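PDB 4AXH: Sec-alkylsulfatase from Pseudomonas sp., which catalyses the zinc-dependent hydrolysis of (R)-secondary-alkyl sulfates with strict inversion of configuration, giving (S)-alcohols and sulfate. Local coordinates for residues 476-488 / 500-512. Sequence-based numbering, arbitrary orientation.
Sequences DYRWAVQLGNHLV and LQADAMEQLGYQT
Tyr477, a knob at the start of helix 477-488, drops into the hollow formed by Ala504, Gln507, Leu508 and Gln511. The CB of Gln507 stands over one face of the ring, 3.6 Å from the Tyr477 centroid and 4° off the normal, a CH-pi contact; the Gln507 amide plane is tilted from the ring. The amide of Gln511 meets the ring edge, NE2 lying 3.5 Å from Tyr477 CE2. Beyond the two helices Tyr477 OH hydrogen-bonds to Ser38, and the amides of Gln507 and Gln511 to Thr41. One turn on, Val481 is the second knob, set among Gln501, Ala504, Met505 and Leu508. Chi1 of -57° turns Val481 CG1 anti to the carbonyl carbon, 3.7 Å from Met505 CG. Beside these knobs, Ala504, which lines both hollows, meets Ala480, CB to CB 3.8 Å. The pair is an antiparallel helical hairpin of the TPR-like dimerisation domain; the axes of segments 477-488 and 500-511 approach to 8.7 Å and run at 146°, with helix 461-474 packing against Ala480 and helix 515-529 against Gln501. In the reverse direction, Gln501 is the knob, filling a hollow between Val481, Gly484, Asn485 and Val488. Gly484 has no side chain in the way, so Gln501 CG rests 3.7 Å from Gly484 CA. The amide beyond gives a weak, bent bond from Gln501 NE2 to Val481 O, 3.0 Å. At this end the second subunit closes over the seam: its Ala440 packs on Asn485 and Gln501, and its Asn438 hydrogen-bonds to Asn485 OD1.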
loop_
_atom_site.group_PDB
_atom_site.type_symbol
_atom_site.label_atom_id
_atom_site.label_comp_id
_atom_site.label_asym_id
_atom_site.label_seq_id
_atom_site.Cartn_x
_atom_site.Cartn_y
_atom_site.Cartn_z
ATOM N N ASP A 476 -9.910 -23.202 21.879
ATOM C CA ASP A 476 -8.926 -22.645 20.945
ATOM C C ASP A 476 -9.554 -22.613 19.557
ATOM O O ASP A 476 -9.110 -23.303 18.629
ATOM C CB ASP A 476 -7.633 -23.497 20.972
ATOM C CG ASP A 476 -6.446 -23.000 20.153
ATOM O OD1 ASP A 476 -6.529 -21.881 19.584
ATOM O OD2 ASP A 476 -5.433 -23.735 20.073
ATOM N N TYR A 477 -10.619 -21.791 19.426
ATOM C CA TYR A 477 -11.399 -21.580 18.191
ATOM C C TYR A 477 -10.565 -20.986 17.067
ATOM O O TYR A 477 -10.870 -21.203 15.902
ATOM C CB TYR A 477 -12.638 -20.719 18.453
ATOM C CG TYR A 477 -13.516 -21.245 19.562
ATOM C CD1 TYR A 477 -14.210 -22.440 19.418
ATOM C CD2 TYR A 477 -13.604 -20.581 20.778
ATOM C CE1 TYR A 477 -14.986 -22.953 20.453
ATOM C CE2 TYR A 477 -14.396 -21.071 21.814
ATOM C CZ TYR A 477 -15.094 -22.258 21.644
ATOM O OH TYR A 477 -15.899 -22.753 22.639
ATOM N N ARG A 478 -9.502 -20.270 17.420
ATOM C CA ARG A 478 -8.576 -19.658 16.491
ATOM C C ARG A 478 -7.826 -20.742 15.727
ATOM O O ARG A 478 -7.723 -20.669 14.498
ATOM C CB ARG A 478 -7.616 -18.734 17.261
ATOM C CG ARG A 478 -7.248 -17.507 16.466
ATOM C CD ARG A 478 -6.284 -16.671 17.230
ATOM N NE ARG A 478 -5.225 -16.165 16.360
ATOM C CZ ARG A 478 -4.250 -15.385 16.792
ATOM N NH1 ARG A 478 -4.202 -15.022 18.068
ATOM N NH2 ARG A 478 -3.316 -14.951 15.952
ATOM N N TRP A 479 -7.335 -21.771 16.450
ATOM C CA TRP A 479 -6.630 -22.878 15.814
ATOM C C TRP A 479 -7.618 -23.771 15.078
ATOM O O TRP A 479 -7.340 -24.177 13.951
ATOM C CB TRP A 479 -5.748 -23.641 16.803
ATOM C CG TRP A 479 -5.031 -24.816 16.200
ATOM C CD1 TRP A 479 -5.222 -26.135 16.503
ATOM C CD2 TRP A 479 -4.057 -24.785 15.141
ATOM N NE1 TRP A 479 -4.420 -26.925 15.705
ATOM C CE2 TRP A 479 -3.682 -26.122 14.877
ATOM C CE3 TRP A 479 -3.436 -23.754 14.419
ATOM C CZ2 TRP A 479 -2.719 -26.455 13.928
ATOM C CZ3 TRP A 479 -2.501 -24.087 13.456
ATOM C CH2 TRP A 479 -2.153 -25.425 13.214
ATOM N N ALA A 480 -8.800 -24.002 15.670
ATOM C CA ALA A 480 -9.869 -24.762 15.039
ATOM C C ALA A 480 -10.177 -24.245 13.611
ATOM O O ALA A 480 -10.179 -25.056 12.691
ATOM C CB ALA A 480 -11.118 -24.711 15.891
ATOM N N VAL A 481 -10.354 -22.907 13.415
ATOM C CA VAL A 481 -10.632 -22.306 12.099
ATOM C C VAL A 481 -9.511 -22.479 11.087
ATOM O O VAL A 481 -9.792 -22.553 9.894
ATOM C CB VAL A 481 -11.193 -20.860 12.099
ATOM C CG1 VAL A 481 -12.483 -20.762 12.897
ATOM C CG2 VAL A 481 -10.172 -19.856 12.592
ATOM N N GLN A 482 -8.254 -22.548 11.548
ATOM C CA GLN A 482 -7.105 -22.765 10.668
ATOM C C GLN A 482 -7.139 -24.185 10.080
ATOM O O GLN A 482 -6.875 -24.340 8.892
ATOM C CB GLN A 482 -5.788 -22.490 11.398
ATOM C CG GLN A 482 -5.453 -21.009 11.488
ATOM C CD GLN A 482 -4.764 -20.512 10.245
ATOM O OE1 GLN A 482 -3.737 -21.049 9.818
ATOM N NE2 GLN A 482 -5.304 -19.462 9.648
ATOM N N LEU A 483 -7.509 -25.214 10.900
ATOM C CA LEU A 483 -7.648 -26.611 10.457
ATOM C C LEU A 483 -8.838 -26.739 9.509
ATOM O O LEU A 483 -8.684 -27.265 8.402
ATOM C CB LEU A 483 -7.827 -27.590 11.640
ATOM C CG LEU A 483 -6.702 -27.731 12.693
ATOM C CD1 LEU A 483 -6.778 -29.043 13.393
ATOM C CD2 LEU A 483 -5.317 -27.679 12.074
ATOM N N GLY A 484 -9.990 -26.219 9.945
ATOM C CA GLY A 484 -11.240 -26.197 9.191
ATOM C C GLY A 484 -11.127 -25.578 7.815
ATOM O O GLY A 484 -11.767 -26.059 6.885
ATOM N N ASN A 485 -10.287 -24.539 7.665
ATOM C CA ASN A 485 -10.075 -23.872 6.381
ATOM C C ASN A 485 -9.348 -24.799 5.427
ATOM O O ASN A 485 -9.708 -24.869 4.251
ATOM C CB ASN A 485 -9.302 -22.530 6.539
ATOM C CG ASN A 485 -9.461 -21.599 5.354
ATOM O OD1 ASN A 485 -10.599 -21.262 4.950
ATOM N ND2 ASN A 485 -8.325 -21.187 4.752
ATOM N N HIS A 486 -8.346 -25.532 5.945
ATOM C CA HIS A 486 -7.576 -26.486 5.148
ATOM C C HIS A 486 -8.466 -27.601 4.630
ATOM O O HIS A 486 -8.358 -27.955 3.462
ATOM C CB HIS A 486 -6.387 -27.053 5.938
ATOM C CG HIS A 486 -5.257 -26.082 6.066
ATOM N ND1 HIS A 486 -4.335 -25.699 5.152
ATOM C CD2 HIS A 486 -5.035 -25.391 7.235
ATOM C CE1 HIS A 486 -3.531 -24.773 5.761
ATOM N NE2 HIS A 486 -3.995 -24.610 6.995
ATOM N N LEU A 487 -9.377 -28.110 5.485
ATOM C CA LEU A 487 -10.282 -29.181 5.103
ATOM C C LEU A 487 -11.344 -28.736 4.119
ATOM O O LEU A 487 -11.489 -29.388 3.085
ATOM C CB LEU A 487 -10.885 -29.930 6.308
ATOM C CG LEU A 487 -11.545 -31.287 5.976
ATOM C CD1 LEU A 487 -10.620 -32.201 5.186
ATOM C CD2 LEU A 487 -11.991 -31.996 7.228
ATOM N N VAL A 488 -12.066 -27.633 4.425
ATOM C CA VAL A 488 -13.116 -27.059 3.569
ATOM C C VAL A 488 -12.582 -26.752 2.151
ATOM O O VAL A 488 -13.269 -27.057 1.187
ATOM C CB VAL A 488 -13.872 -25.870 4.245
ATOM C CG1 VAL A 488 -14.777 -25.119 3.262
ATOM C CG2 VAL A 488 -14.677 -26.359 5.443
ATOM N N LEU A 500 -18.375 -27.508 11.676
ATOM C CA LEU A 500 -17.416 -27.327 12.752
ATOM C C LEU A 500 -16.717 -26.012 12.601
ATOM O O LEU A 500 -16.750 -25.229 13.549
ATOM C CB LEU A 500 -16.419 -28.496 12.805
ATOM C CG LEU A 500 -16.654 -29.624 13.866
ATOM C CD1 LEU A 500 -18.077 -29.654 14.425
ATOM C CD2 LEU A 500 -16.270 -30.977 13.315
ATOM N N GLN A 501 -16.159 -25.715 11.396
ATOM C CA GLN A 501 -15.498 -24.427 11.155
ATOM C C GLN A 501 -16.460 -23.254 11.355
ATOM O O GLN A 501 -16.047 -22.223 11.884
ATOM C CB GLN A 501 -14.814 -24.359 9.798
ATOM C CG GLN A 501 -13.585 -23.444 9.836
ATOM C CD GLN A 501 -13.279 -22.726 8.530
ATOM O OE1 GLN A 501 -13.994 -23.034 7.448
ATOM N NE2 GLN A 501 -12.390 -21.869 8.470
ATOM N N ALA A 502 -17.747 -23.432 11.005
ATOM C CA ALA A 502 -18.774 -22.407 11.191
ATOM C C ALA A 502 -19.039 -22.200 12.671
ATOM O O ALA A 502 -19.180 -21.052 13.097
ATOM C CB ALA A 502 -20.049 -22.792 10.473
ATOM N N ASP A 503 -19.036 -23.294 13.460
ATOM C CA ASP A 503 -19.263 -23.283 14.914
ATOM C C ASP A 503 -18.157 -22.535 15.658
ATOM O O ASP A 503 -18.451 -21.743 16.556
ATOM C CB ASP A 503 -19.415 -24.725 15.470
ATOM C CG ASP A 503 -20.795 -25.386 15.306
ATOM O OD1 ASP A 503 -21.606 -24.895 14.479
ATOM O OD2 ASP A 503 -21.066 -26.387 16.017
ATOM N N ALA A 504 -16.890 -22.782 15.270
ATOM C CA ALA A 504 -15.691 -22.167 15.831
ATOM C C ALA A 504 -15.610 -20.678 15.483
ATOM O O ALA A 504 -15.274 -19.902 16.378
ATOM C CB ALA A 504 -14.451 -22.892 15.356
ATOM N N MET A 505 -15.939 -20.285 14.206
ATOM C CA MET A 505 -16.002 -18.890 13.700
ATOM C C MET A 505 -17.034 -18.109 14.480
ATOM O O MET A 505 -16.771 -16.987 14.887
ATOM C CB MET A 505 -16.437 -18.849 12.233
ATOM C CG MET A 505 -15.304 -18.915 11.262
ATOM S SD MET A 505 -15.652 -17.867 9.838
ATOM C CE MET A 505 -14.412 -18.497 8.707
ATOM N N GLU A 506 -18.225 -18.711 14.671
ATOM C CA GLU A 506 -19.365 -18.176 15.401
ATOM C C GLU A 506 -18.979 -17.798 16.827
ATOM O O GLU A 506 -19.388 -16.730 17.296
ATOM C CB GLU A 506 -20.472 -19.232 15.399
ATOM C CG GLU A 506 -21.761 -18.835 16.087
ATOM C CD GLU A 506 -22.857 -19.837 15.817
ATOM O OE1 GLU A 506 -22.850 -20.922 16.447
ATOM O OE2 GLU A 506 -23.655 -19.578 14.889
ATOM N N GLN A 507 -18.190 -18.667 17.514
ATOM C CA GLN A 507 -17.683 -18.468 18.877
ATOM C C GLN A 507 -16.703 -17.308 18.881
ATOM O O GLN A 507 -16.751 -16.505 19.808
ATOM C CB GLN A 507 -17.026 -19.748 19.444
ATOM C CG GLN A 507 -17.987 -20.920 19.770
ATOM C CD GLN A 507 -19.100 -20.599 20.739
ATOM O OE1 GLN A 507 -18.871 -20.166 21.875
ATOM N NE2 GLN A 507 -20.343 -20.877 20.329
ATOM N N LEU A 508 -15.865 -17.171 17.813
ATOM C CA LEU A 508 -14.926 -16.047 17.621
ATOM C C LEU A 508 -15.703 -14.724 17.452
ATOM O O LEU A 508 -15.232 -13.675 17.898
ATOM C CB LEU A 508 -13.987 -16.254 16.433
ATOM C CG LEU A 508 -12.949 -17.386 16.563
ATOM C CD1 LEU A 508 -12.263 -17.654 15.220
ATOM C CD2 LEU A 508 -11.901 -17.083 17.613
ATOM N N GLY A 509 -16.884 -14.809 16.830
ATOM C CA GLY A 509 -17.798 -13.697 16.615
ATOM C C GLY A 509 -18.445 -13.297 17.919
ATOM O O GLY A 509 -18.585 -12.105 18.195
ATOM N N TYR A 510 -18.830 -14.309 18.747
ATOM C CA TYR A 510 -19.405 -14.094 20.075
ATOM C C TYR A 510 -18.366 -13.442 21.000
ATOM O O TYR A 510 -18.734 -12.735 21.928
ATOM C CB TYR A 510 -19.849 -15.433 20.706
ATOM C CG TYR A 510 -21.050 -16.119 20.077
ATOM C CD1 TYR A 510 -22.002 -15.394 19.360
ATOM C CD2 TYR A 510 -21.260 -17.489 20.233
ATOM C CE1 TYR A 510 -23.114 -16.017 18.792
ATOM C CE2 TYR A 510 -22.353 -18.127 19.641
ATOM C CZ TYR A 510 -23.279 -17.387 18.919
ATOM O OH TYR A 510 -24.371 -17.988 18.338
ATOM N N GLN A 511 -17.071 -13.685 20.731
ATOM C CA GLN A 511 -15.941 -13.238 21.540
ATOM C C GLN A 511 -15.378 -11.863 21.198
ATOM O O GLN A 511 -14.993 -11.138 22.112
ATOM C CB GLN A 511 -14.801 -14.296 21.525
ATOM C CG GLN A 511 -15.013 -15.480 22.475
ATOM C CD GLN A 511 -13.907 -16.498 22.384
ATOM O OE1 GLN A 511 -12.761 -16.196 21.992
ATOM N NE2 GLN A 511 -14.223 -17.739 22.767
ATOM N N THR A 512 -15.254 -11.538 19.898
ATOM C CA THR A 512 -14.671 -10.278 19.391
ATOM C C THR A 512 -15.392 -8.989 19.754
ATOM O O THR A 512 -16.626 -8.895 19.649
ATOM C CB THR A 512 -14.338 -10.341 17.911
ATOM O OG1 THR A 512 -13.582 -9.183 17.578
ATOM C CG2 THR A 512 -15.576 -10.409 17.020
#